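Local atomic coordinates of purine nucleosidase, (IunH-1) (Sulfolobus solfataricus, PDB entry 3T8J), a protein that belongs to the nucleosidase clan of proteins, with a mixed beta sheet flanked by helices and a bound sodium ion. Residues 169-173 and 260-264; 41-45 and 88-92; 190-196 and 231-237. All coordinates share one frame; numbering follows the deposited sequence.

Contact 1 of 3, residues 169-173 and 260-264; sequences PDAAK and VIDNT
Lys-173 runs its long side chain out from a helix to bond the backbone of a strand end, its NZ lying 2.9 Å from Ile-261 O. CG stands anti to the backbone N (chi1 -170°) and the chain stays extended until a final turn at chi4 brings the ammonium group round. A water accepts from both NZ and Ile-261 N, tying the charge to the strand a second time. On its way the lysine crosses Asn-263 at about a right angle, CD passing 3.6 Å from Asn-263 CG.

That asparagine carries the other polar link: its ND2 donates to Asp-170 OD1 over 3.0 Å, meeting the oxygen nearly along its C-O axis while the carboxylate and amide planes stand 67° apart. Asp-170 suits this place because its OD2 forms a salt bridge with Lys-70, so both carboxylate oxygens are engaged. The remaining side-chain packing is largely apolar. Ile-261 CG2 touches both Pro-169 CB (4.1 Å), part of a compact ring at the helix start, and Ala-172 CB (4.0 Å), a lone methyl that takes little room. Leu-69 of a second subunit packs on Asp-170, Lys-173 and Asn-263.

Beyond Ile-261 comes an Asx turn: Asp-262 OD1 accepts from Thr-264 N, while OD2 bonds to Thr-268 OG1. The start of helix 169-177 rests on that strand end, as helices flank the sheet in an alpha/beta fold.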
ATOM      1  N   PRO A 169       4.551  -9.273  11.141  1.00 15.87           N
ATOM      2  CA  PRO A 169       3.103  -8.960  11.085  1.00 16.72           C
ATOM      3  C   PRO A 169       2.357  -9.917  10.199  1.00 17.52           C
ATOM      4  O   PRO A 169       1.138 -10.063  10.335  1.00 17.89           O
ATOM      5  CB  PRO A 169       3.080  -7.532  10.546  1.00 17.41           C
ATOM      6  CG  PRO A 169       4.318  -7.428   9.730  1.00 18.14           C
ATOM      7  CD  PRO A 169       5.366  -8.280  10.411  1.00 16.50           C
ATOM      8  N   ASP A 170       3.073 -10.596   9.299  1.00 17.00           N
ATOM      9  CA  ASP A 170       2.452 -11.651   8.477  1.00 18.09           C
ATOM     10  C   ASP A 170       2.064 -12.832   9.355  1.00 17.52           C
ATOM     11  O   ASP A 170       0.936 -13.345   9.290  1.00 17.80           O
ATOM     12  CB  ASP A 170       3.427 -12.019   7.358  1.00 18.40           C
ATOM     13  CG  ASP A 170       3.729 -10.816   6.497  1.00 20.00           C
ATOM     14  OD1 ASP A 170       2.831 -10.362   5.774  1.00 21.30           O
ATOM     15  OD2 ASP A 170       4.847 -10.249   6.609  1.00 19.86           O
ATOM     16  N   ALA A 171       2.987 -13.280  10.201  1.00 17.35           N
ATOM     17  CA  ALA A 171       2.687 -14.324  11.173  1.00 16.83           C
ATOM     18  C   ALA A 171       1.515 -13.904  12.076  1.00 17.37           C
ATOM     19  O   ALA A 171       0.624 -14.724  12.352  1.00 17.10           O
ATOM     20  CB  ALA A 171       3.951 -14.687  12.033  1.00 17.74           C
ATOM     21  N   ALA A 172       1.500 -12.657  12.537  1.00 17.19           N
ATOM     22  CA  ALA A 172       0.420 -12.168  13.410  1.00 16.92           C
ATOM     23  C   ALA A 172      -0.902 -12.225  12.678  1.00 17.83           C
ATOM     24  O   ALA A 172      -1.904 -12.626  13.251  1.00 18.20           O
ATOM     25  CB  ALA A 172       0.710 -10.735  13.906  1.00 17.89           C
ATOM     26  N   LYS A 173      -0.906 -11.789  11.429  1.00 17.95           N
ATOM     27  CA  LYS A 173      -2.161 -11.781  10.647  1.00 18.44           C
ATOM     28  C   LYS A 173      -2.681 -13.203  10.509  1.00 18.77           C
ATOM     29  O   LYS A 173      -3.907 -13.457  10.679  1.00 19.42           O
ATOM     30  CB  LYS A 173      -1.943 -11.139   9.271  1.00 19.23           C
ATOM     31  CG  LYS A 173      -3.238 -10.881   8.491  1.00 23.49           C
ATOM     32  CD  LYS A 173      -2.983  -9.871   7.329  1.00 27.74           C
ATOM     33  CE  LYS A 173      -4.223  -9.144   6.855  1.00 31.81           C
ATOM     34  NZ  LYS A 173      -4.731  -8.033   7.732  1.00 34.18           N
ATOM     35  N   VAL A 260      -7.484  -6.024  13.351  1.00 18.79           N
ATOM     36  CA  VAL A 260      -6.856  -6.182  12.051  1.00 18.57           C
ATOM     37  C   VAL A 260      -5.358  -5.896  12.228  1.00 17.64           C
ATOM     38  O   VAL A 260      -5.035  -4.937  12.923  1.00 19.74           O
ATOM     39  CB  VAL A 260      -7.412  -5.224  11.029  1.00 19.81           C
ATOM     40  CG1 VAL A 260      -6.671  -5.348   9.696  1.00 21.30           C
ATOM     41  CG2 VAL A 260      -8.920  -5.545  10.785  1.00 22.17           C
ATOM     42  N   ILE A 261      -4.521  -6.776  11.669  1.00 17.82           N
ATOM     43  CA  ILE A 261      -3.052  -6.572  11.708  1.00 17.52           C
ATOM     44  C   ILE A 261      -2.625  -5.915  10.411  1.00 18.84           C
ATOM     45  O   ILE A 261      -2.895  -6.418   9.313  1.00 19.27           O
ATOM     46  CB  ILE A 261      -2.337  -7.907  11.837  1.00 17.48           C
ATOM     47  CG1 ILE A 261      -2.849  -8.740  13.011  1.00 18.79           C
ATOM     48  CG2 ILE A 261      -0.800  -7.672  11.919  1.00 18.38           C
ATOM     49  CD1 ILE A 261      -2.690  -8.070  14.388  1.00 19.08           C
ATOM     50  N   ASP A 262      -1.899  -4.806  10.519  1.00 18.10           N
ATOM     51  CA  ASP A 262      -1.281  -4.172   9.338  1.00 18.87           C
ATOM     52  C   ASP A 262       0.018  -4.926   8.988  1.00 18.98           C
ATOM     53  O   ASP A 262       0.966  -4.941   9.796  1.00 18.27           O
ATOM     54  CB  ASP A 262      -0.998  -2.698   9.591  1.00 18.91           C
ATOM     55  CG  ASP A 262      -0.407  -1.993   8.373  1.00 20.66           C
ATOM     56  OD1 ASP A 262       0.580  -2.500   7.783  1.00 21.77           O
ATOM     57  OD2 ASP A 262      -0.915  -0.901   8.012  1.00 22.59           O
ATOM     58  N   ASN A 263       0.006  -5.657   7.867  1.00 18.61           N
ATOM     59  CA  ASN A 263       1.171  -6.427   7.412  1.00 19.11           C
ATOM     60  C   ASN A 263       1.804  -5.834   6.157  1.00 19.70           C
ATOM     61  O   ASN A 263       2.406  -6.546   5.349  1.00 20.79           O
ATOM     62  CB  ASN A 263       0.833  -7.916   7.226  1.00 18.91           C
ATOM     63  CG  ASN A 263      -0.082  -8.164   6.039  1.00 20.89           C
ATOM     64  OD1 ASN A 263      -0.980  -7.340   5.741  1.00 23.35           O
ATOM     65  ND2 ASN A 263       0.106  -9.305   5.364  1.00 21.02           N
ATOM     66  N   THR A 264       1.649  -4.520   5.990  1.00 20.83           N
ATOM     67  CA  THR A 264       2.347  -3.819   4.929  1.00 21.86           C
ATOM     68  C   THR A 264       3.789  -3.529   5.344  1.00 22.96           C
ATOM     69  O   THR A 264       4.163  -3.705   6.499  1.00 21.80           O
ATOM     70  CB  THR A 264       1.667  -2.463   4.562  1.00 22.01           C
ATOM     71  OG1 THR A 264       1.922  -1.493   5.598  1.00 22.38           O
ATOM     72  CG2 THR A 264       0.152  -2.648   4.324  1.00 23.28           C
TER
HETATM   73  O   HOH W   1      -5.757  -8.960  10.081  1.00 19.81           O
HETATM   74  O   HOH W   2      -4.337  -5.801   6.898  1.00 37.48           O

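Contact 2 of 3, residues 41-45 and 88-92; sequences EQEVK and TVEPK
Gln-42 and Lys-45, three residues apart on one side of helix 40-53, hold an extended loop piece, 88-92, against the helix: a helix-loop contact at the surface of the fold. Gln-42 NE2 donates to Val-89 O over 3.0 Å, and at 173° the bond is almost straight. The acceptor lies in the amide plane, whereas the donor is tilted 17° from the plane of the carbonyl. A bend at chi2 (60°) turns the amide toward the loop, so that Gln-42 OE1 also comes within 3.6 Å of Thr-88 CB. Glutamine suits this place, since its amide can donate to a backbone carbonyl while remaining uncharged.

Lys-45 makes the second link. Its NZ forms a salt bridge with Glu-90, 2.8 Å from OE2 on the syn side, with a weak additional bond to OE1. The lysine bends at chi2 and chi4 to get there, and its aliphatic part lines the carboxylate, CG lying 3.4 Å from Glu-90 OE1. Pro-91 crosses this chain at about a right angle, with its CD 3.9 Å from Lys-45 CD.

Further out, Gln-42 NE2 also bonds to Asn-46 OD1, one turn along the helix, which helps fix the rotation of the amide. Val-89 rests on Asn-46 and Trp-49, and Pro-91 on Leu-48 and Glu-52. Lys-92 N donates to the side-chain oxygen Glu-52 OE1, farther along the same helix.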
ATOM      1  N   GLU A  41      20.758 -17.123  18.548  0.50 23.04           N
ATOM      2  CA  GLU A  41      21.454 -18.230  19.197  0.50 23.52           C
ATOM      3  C   GLU A  41      21.663 -17.963  20.709  0.50 23.36           C
ATOM      4  O   GLU A  41      21.644 -18.896  21.517  0.50 23.91           O
ATOM      5  CB  GLU A  41      22.776 -18.556  18.496  0.50 24.07           C
ATOM      6  CG  GLU A  41      22.660 -18.902  17.014  0.50 24.83           C
ATOM      7  CD  GLU A  41      21.977 -20.245  16.738  0.50 27.34           C
ATOM      8  OE1 GLU A  41      21.947 -21.116  17.634  0.50 32.87           O
ATOM      9  OE2 GLU A  41      21.480 -20.439  15.606  0.50 30.10           O
ATOM     10  N   GLN A  42      21.769 -16.692  21.107  1.00 24.26           N
ATOM     11  CA  GLN A  42      21.828 -16.357  22.518  1.00 24.28           C
ATOM     12  C   GLN A  42      20.463 -16.558  23.198  1.00 23.38           C
ATOM     13  O   GLN A  42      20.392 -16.922  24.380  1.00 23.39           O
ATOM     14  CB  GLN A  42      22.373 -14.943  22.763  1.00 24.85           C
ATOM     15  CG  GLN A  42      22.616 -14.604  24.246  1.00 24.72           C
ATOM     16  CD  GLN A  42      23.637 -15.528  24.925  1.00 25.15           C
ATOM     17  OE1 GLN A  42      24.744 -15.744  24.390  1.00 29.35           O
ATOM     18  NE2 GLN A  42      23.295 -16.071  26.089  1.00 25.31           N
ATOM     19  N   GLU A  43      19.391 -16.320  22.459  1.00 21.38           N
ATOM     20  CA  GLU A  43      18.044 -16.596  23.012  1.00 20.91           C
ATOM     21  C   GLU A  43      17.872 -18.058  23.382  1.00 21.63           C
ATOM     22  O   GLU A  43      17.271 -18.374  24.422  1.00 20.96           O
ATOM     23  CB  GLU A  43      16.959 -16.159  22.016  1.00 19.39           C
ATOM     24  CG  GLU A  43      16.875 -14.681  21.773  1.00 19.42           C
ATOM     25  CD  GLU A  43      15.795 -14.312  20.773  1.00 20.29           C
ATOM     26  OE1 GLU A  43      15.381 -15.218  19.995  1.00 21.01           O
ATOM     27  OE2 GLU A  43      15.358 -13.146  20.774  1.00 20.51           O
ATOM     28  N   VAL A  44      18.379 -18.963  22.542  1.00 21.20           N
ATOM     29  CA  VAL A  44      18.340 -20.398  22.838  1.00 21.54           C
ATOM     30  C   VAL A  44      19.140 -20.725  24.104  1.00 22.64           C
ATOM     31  O   VAL A  44      18.694 -21.417  25.018  1.00 22.97           O
ATOM     32  CB  VAL A  44      18.827 -21.239  21.637  1.00 21.70           C
ATOM     33  CG1 VAL A  44      18.838 -22.726  21.962  1.00 23.75           C
ATOM     34  CG2 VAL A  44      18.040 -20.951  20.362  1.00 22.03           C
ATOM     35  N   LYS A  45      20.362 -20.184  24.185  1.00 22.91           N
ATOM     36  CA  LYS A  45      21.194 -20.402  25.350  1.00 24.14           C
ATOM     37  C   LYS A  45      20.602 -19.815  26.634  1.00 23.18           C
ATOM     38  O   LYS A  45      20.693 -20.424  27.697  1.00 24.82           O
ATOM     39  CB  LYS A  45      22.620 -19.864  25.110  1.00 24.38           C
ATOM     40  CG  LYS A  45      23.366 -20.511  23.915  1.00 25.42           C
ATOM     41  CD  LYS A  45      23.523 -22.005  23.992  1.00 27.95           C
ATOM     42  CE  LYS A  45      24.349 -22.578  22.811  1.00 30.42           C
ATOM     43  NZ  LYS A  45      25.823 -22.235  22.862  1.00 33.10           N
ATOM     44  N   THR A  88      26.337 -12.663  28.833  1.00 37.10           N
ATOM     45  CA  THR A  88      25.912 -13.650  27.855  1.00 35.29           C
ATOM     46  C   THR A  88      26.131 -15.029  28.447  1.00 34.47           C
ATOM     47  O   THR A  88      27.223 -15.594  28.396  1.00 35.80           O
ATOM     48  CB  THR A  88      26.650 -13.502  26.523  1.00 37.00           C
ATOM     49  OG1 THR A  88      28.062 -13.529  26.748  1.00 40.12           O
ATOM     50  CG2 THR A  88      26.286 -12.163  25.849  1.00 39.48           C
ATOM     51  N   VAL A  89      25.058 -15.581  29.014  1.00 31.63           N
ATOM     52  CA  VAL A  89      25.129 -16.832  29.748  1.00 31.47           C
ATOM     53  C   VAL A  89      25.248 -18.041  28.831  1.00 30.00           C
ATOM     54  O   VAL A  89      24.990 -17.948  27.634  1.00 30.31           O
ATOM     55  CB  VAL A  89      23.867 -17.063  30.662  1.00 29.25           C
ATOM     56  CG1 VAL A  89      23.697 -15.941  31.685  1.00 32.52           C
ATOM     57  CG2 VAL A  89      22.575 -17.235  29.816  1.00 28.17           C
ATOM     58  N   GLU A  90      25.629 -19.166  29.415  1.00 31.32           N
ATOM     59  CA  GLU A  90      25.815 -20.414  28.683  1.00 31.50           C
ATOM     60  C   GLU A  90      25.391 -21.544  29.626  1.00 31.24           C
ATOM     61  O   GLU A  90      25.892 -21.629  30.751  1.00 33.45           O
ATOM     62  CB  GLU A  90      27.299 -20.567  28.247  1.00 33.47           C
ATOM     63  CG  GLU A  90      27.643 -21.801  27.378  1.00 35.53           C
ATOM     64  CD  GLU A  90      26.995 -21.819  25.991  1.00 38.29           C
ATOM     65  OE1 GLU A  90      26.350 -20.824  25.591  1.00 39.80           O
ATOM     66  OE2 GLU A  90      27.144 -22.861  25.299  1.00 41.89           O
ATOM     67  N   PRO A  91      24.484 -22.420  29.178  1.00 30.57           N
ATOM     68  CA  PRO A  91      24.194 -23.603  29.998  1.00 31.23           C
ATOM     69  C   PRO A  91      25.407 -24.498  30.169  1.00 33.25           C
ATOM     70  O   PRO A  91      26.283 -24.579  29.280  1.00 33.69           O
ATOM     71  CB  PRO A  91      23.120 -24.337  29.190  1.00 30.33           C
ATOM     72  CG  PRO A  91      23.397 -23.925  27.771  1.00 30.44           C
ATOM     73  CD  PRO A  91      23.825 -22.480  27.865  1.00 29.49           C
ATOM     74  N   LYS A  92      25.460 -25.167  31.319  1.00 33.71           N
ATOM     75  CA  LYS A  92      26.530 -26.104  31.605  1.00 36.19           C
ATOM     76  C   LYS A  92      26.302 -27.491  31.052  1.00 36.34           C
ATOM     77  O   LYS A  92      27.261 -28.203  30.757  1.00 38.00           O
ATOM     78  CB  LYS A  92      26.751 -26.181  33.115  1.00 38.08           C
ATOM     79  CG  LYS A  92      27.297 -24.896  33.717  1.00 43.30           C
ATOM     80  CD  LYS A  92      27.591 -25.092  35.198  1.00 50.43           C
ATOM     81  CE  LYS A  92      27.983 -23.788  35.875  1.00 55.11           C
ATOM     82  NZ  LYS A  92      29.160 -23.169  35.199  1.00 58.64           N
TER

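Contact 3 of 3, residues 190-196 and 231-237; sequences IINYPVT and INGHPHP
Two connecting loops meet here through Val-195 and His-234: 190-196 leads from helix 187-190 into helix 197-204, whereas residues 231-237 lead from helix 209-227 into helix 237-246. Val-195 N donates to His-234 O at 2.9 Å, with an N-H...O angle of 161°. Beside this bond Val-195 CB sits over one face of the His-234 imidazole in a CH-pi contact, 3.9 Å from the ring centroid. Val-195 CG2, turned to lie beside its own backbone N, meets the His-236 ring obliquely, 3.4 Å from CD2; the same methyl also lies near His-234 NE2, so this one valine touches both rings.

Each loop reaches the N-cap position of the next helix, Thr-196 in one and His-236 in the other, while Ile-190 to Tyr-193 form a type I beta turn. A water donates to Ile-190 O and Tyr-193 O and accepts from His-236 N. Gly-233 CA approaches Val-195 O at 3.3 Å in a CA-H...O contact; at its backbone angles (phi 123°, psi -132°) a CB would press on Asn-232 O and run into Val-195 O, so glycine suits the place.

Apolar side chains add to the contact: Ile-190 CD1 lies 3.6 Å from Pro-235 CB and 3.8 Å from Pro-237 CB, and Pro-194 CB is 3.7 Å from Ile-231 CG2. Both imidazoles bond through NE2 to Tyr-214 OH. Through ND1, His-234 reaches Arg-222 NH1 and His-236 reaches Asp-13 OD1.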
ATOM      1  N   ILE A 190      -0.108  -2.213  29.435  1.00 25.82           N
ATOM      2  CA  ILE A 190       0.835  -2.620  30.490  1.00 26.80           C
ATOM      3  C   ILE A 190       1.753  -1.465  30.938  1.00 27.53           C
ATOM      4  O   ILE A 190       2.165  -1.469  32.098  1.00 27.65           O
ATOM      5  CB  ILE A 190       1.652  -3.898  30.146  1.00 27.15           C
ATOM      6  CG1 ILE A 190       2.610  -3.657  29.005  1.00 26.56           C
ATOM      7  CG2 ILE A 190       0.735  -5.077  29.858  1.00 28.47           C
ATOM      8  CD1 ILE A 190       4.013  -3.238  29.516  1.00 27.96           C
ATOM      9  N   ILE A 191       2.017  -0.474  30.071  1.00 27.28           N
ATOM     10  CA  ILE A 191       2.875   0.661  30.471  1.00 28.47           C
ATOM     11  C   ILE A 191       2.242   1.556  31.526  1.00 29.73           C
ATOM     12  O   ILE A 191       2.925   2.390  32.109  1.00 31.35           O
ATOM     13  CB  ILE A 191       3.369   1.544  29.273  1.00 27.20           C
ATOM     14  CG1 ILE A 191       2.197   2.184  28.522  1.00 28.70           C
ATOM     15  CG2 ILE A 191       4.284   0.719  28.363  1.00 28.16           C
ATOM     16  CD1 ILE A 191       2.630   3.050  27.316  1.00 30.57           C
ATOM     17  N   ASN A 192       0.943   1.387  31.788  1.00 29.39           N
ATOM     18  CA  ASN A 192       0.288   2.094  32.900  1.00 32.10           C
ATOM     19  C   ASN A 192       0.626   1.535  34.291  1.00 32.40           C
ATOM     20  O   ASN A 192       0.231   2.123  35.304  1.00 35.36           O
ATOM     21  CB  ASN A 192      -1.241   2.065  32.714  1.00 32.42           C
ATOM     22  CG  ASN A 192      -1.694   2.762  31.442  1.00 34.28           C
ATOM     23  OD1 ASN A 192      -1.060   3.710  30.975  1.00 36.99           O
ATOM     24  ND2 ASN A 192      -2.817   2.303  30.886  1.00 36.75           N
ATOM     25  N   TYR A 193       1.356   0.416  34.340  1.00 31.81           N
ATOM     26  CA  TYR A 193       1.611  -0.329  35.571  1.00 32.49           C
ATOM     27  C   TYR A 193       3.098  -0.653  35.752  1.00 32.19           C
ATOM     28  O   TYR A 193       3.451  -1.816  35.963  1.00 32.91           O
ATOM     29  CB  TYR A 193       0.785  -1.619  35.562  1.00 32.17           C
ATOM     30  CG  TYR A 193      -0.685  -1.386  35.287  1.00 33.06           C
ATOM     31  CD1 TYR A 193      -1.543  -0.928  36.297  1.00 36.27           C
ATOM     32  CD2 TYR A 193      -1.224  -1.599  34.026  1.00 31.70           C
ATOM     33  CE1 TYR A 193      -2.901  -0.708  36.053  1.00 34.46           C
ATOM     34  CE2 TYR A 193      -2.597  -1.372  33.776  1.00 32.06           C
ATOM     35  CZ  TYR A 193      -3.413  -0.918  34.793  1.00 34.48           C
ATOM     36  OH  TYR A 193      -4.762  -0.706  34.567  1.00 35.56           O
ATOM     37  N   PRO A 194       3.976   0.373  35.681  1.00 32.81           N
ATOM     38  CA  PRO A 194       5.402   0.114  35.875  1.00 32.99           C
ATOM     39  C   PRO A 194       5.749  -0.222  37.317  1.00 34.38           C
ATOM     40  O   PRO A 194       5.005   0.138  38.235  1.00 35.63           O
ATOM     41  CB  PRO A 194       6.045   1.438  35.501  1.00 33.35           C
ATOM     42  CG  PRO A 194       5.036   2.450  35.928  1.00 35.06           C
ATOM     43  CD  PRO A 194       3.693   1.810  35.564  1.00 34.23           C
ATOM     44  N   VAL A 195       6.895  -0.871  37.488  1.00 34.07           N
ATOM     45  CA  VAL A 195       7.524  -1.051  38.785  1.00 35.80           C
ATOM     46  C   VAL A 195       8.172   0.280  39.218  1.00 37.74           C
ATOM     47  O   VAL A 195       9.159   0.737  38.619  1.00 38.07           O
ATOM     48  CB  VAL A 195       8.581  -2.164  38.729  1.00 34.81           C
ATOM     49  CG1 VAL A 195       9.312  -2.287  40.097  1.00 36.66           C
ATOM     50  CG2 VAL A 195       7.925  -3.503  38.279  1.00 34.66           C
ATOM     51  N   THR A 196       7.600   0.883  40.253  1.00 38.58           N
ATOM     52  CA  THR A 196       7.982   2.220  40.727  1.00 42.38           C
ATOM     53  C   THR A 196       9.295   2.189  41.497  1.00 43.56           C
ATOM     54  O   THR A 196       9.772   1.124  41.887  1.00 42.27           O
ATOM     55  CB  THR A 196       6.910   2.804  41.673  1.00 46.76           C
ATOM     56  OG1 THR A 196       6.817   2.000  42.849  1.00 49.70           O
ATOM     57  CG2 THR A 196       5.544   2.889  40.989  1.00 48.96           C
ATOM     58  N   ILE A 231       9.049   5.865  30.705  1.00 39.20           N
ATOM     59  CA  ILE A 231       8.250   5.094  31.645  1.00 38.89           C
ATOM     60  C   ILE A 231       8.795   5.389  33.038  1.00 40.33           C
ATOM     61  O   ILE A 231      10.013   5.530  33.216  1.00 39.23           O
ATOM     62  CB  ILE A 231       8.335   3.580  31.348  1.00 35.85           C
ATOM     63  CG1 ILE A 231       7.589   3.265  30.041  1.00 36.73           C
ATOM     64  CG2 ILE A 231       7.780   2.751  32.527  1.00 35.62           C
ATOM     65  CD1 ILE A 231       7.978   1.938  29.428  1.00 35.88           C
ATOM     66  N   ASN A 232       7.893   5.486  34.017  1.00 42.47           N
ATOM     67  CA  ASN A 232       8.310   5.747  35.392  0.50 44.09           C
ATOM     68  C   ASN A 232       8.696   4.438  36.109  1.00 41.74           C
ATOM     69  O   ASN A 232       7.993   3.928  36.982  1.00 43.31           O
ATOM     70  CB  ASN A 232       7.244   6.562  36.137  0.50 48.31           C
ATOM     71  CG  ASN A 232       7.164   8.013  35.646  0.50 52.26           C
ATOM     72  OD1 ASN A 232       8.182   8.644  35.332  0.50 54.41           O
ATOM     73  ND2 ASN A 232       5.950   8.548  35.590  0.50 57.44           N
ATOM     74  N   GLY A 233       9.856   3.913  35.715  1.00 37.88           N
ATOM     75  CA  GLY A 233      10.397   2.661  36.219  1.00 35.98           C
ATOM     76  C   GLY A 233      10.640   1.716  35.048  1.00 32.75           C
ATOM     77  O   GLY A 233      11.263   2.090  34.048  1.00 33.19           O
ATOM     78  N   HIS A 234      10.183   0.472  35.176  1.00 29.94           N
ATOM     79  CA  HIS A 234      10.249  -0.471  34.069  1.00 27.33           C
ATOM     80  C   HIS A 234       8.928  -1.225  33.979  1.00 25.78           C
ATOM     81  O   HIS A 234       8.225  -1.393  34.983  1.00 27.17           O
ATOM     82  CB  HIS A 234      11.434  -1.435  34.155  1.00 27.06           C
ATOM     83  CG  HIS A 234      11.356  -2.433  35.265  1.00 28.52           C
ATOM     84  ND1 HIS A 234      11.975  -2.248  36.482  1.00 31.15           N
ATOM     85  CD2 HIS A 234      10.784  -3.658  35.315  1.00 29.48           C
ATOM     86  CE1 HIS A 234      11.763  -3.310  37.244  1.00 31.77           C
ATOM     87  NE2 HIS A 234      11.034  -4.174  36.562  1.00 30.51           N
ATOM     88  N   PRO A 235       8.588  -1.656  32.768  1.00 27.82           N
ATOM     89  CA  PRO A 235       7.347  -2.401  32.593  1.00 27.07           C
ATOM     90  C   PRO A 235       7.550  -3.919  32.651  1.00 26.10           C
ATOM     91  O   PRO A 235       8.680  -4.403  32.568  1.00 26.07           O
ATOM     92  CB  PRO A 235       6.917  -1.975  31.202  1.00 25.84           C
ATOM     93  CG  PRO A 235       8.194  -1.856  30.455  1.00 25.63           C
ATOM     94  CD  PRO A 235       9.196  -1.321  31.461  1.00 27.66           C
ATOM     95  N   HIS A 236       6.435  -4.652  32.766  1.00 25.01           N
ATOM     96  CA  HIS A 236       6.415  -6.122  32.806  1.00 24.59           C
ATOM     97  C   HIS A 236       5.416  -6.653  31.756  1.00 23.69           C
ATOM     98  O   HIS A 236       4.394  -7.258  32.102  1.00 24.77           O
ATOM     99  CB  HIS A 236       6.007  -6.600  34.208  1.00 26.62           C
ATOM    100  CG  HIS A 236       7.148  -6.783  35.166  1.00 27.24           C
ATOM    101  ND1 HIS A 236       8.221  -7.610  34.904  1.00 28.47           N
ATOM    102  CD2 HIS A 236       7.336  -6.318  36.431  1.00 29.73           C
ATOM    103  CE1 HIS A 236       9.037  -7.617  35.946  1.00 31.19           C
ATOM    104  NE2 HIS A 236       8.526  -6.839  36.886  1.00 30.89           N
ATOM    105  N   PRO A 237       5.701  -6.428  30.464  1.00 22.01           N
ATOM    106  CA  PRO A 237       4.734  -6.834  29.445  1.00 21.66           C
ATOM    107  C   PRO A 237       4.411  -8.326  29.486  1.00 21.72           C
ATOM    108  O   PRO A 237       3.223  -8.727  29.462  1.00 21.90           O
ATOM    109  CB  PRO A 237       5.413  -6.429  28.120  1.00 20.88           C
ATOM    110  CG  PRO A 237       6.866  -6.352  28.436  1.00 21.71           C
ATOM    111  CD  PRO A 237       6.939  -5.884  29.878  1.00 23.00           C
TER
HETATM  112  O   HOH W   3       4.215  -2.897  33.441  1.00 17.52           O

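In the fold
Contact 2 closes first along the chain; contact 1 opens at 169-173 and closes at 260-264, with both segments of contact 3 falling in between. Their centres form a wide triangle, about 30 Å between contacts 1 and 2, 26 Å between 1 and 3, and 27 Å between 2 and 3, and none touches another. The mixed sheet relates the first two: helix 40-53 of contact 2 follows strand 27-33, second from one edge, whereas contact 1 uses strand 251-261, second from the other. Contact 3 joins loops between helices and comes nearest to the sodium ion, Pro-237 being about 8 Å away. The three contacts therefore lie in separate parts of one fold.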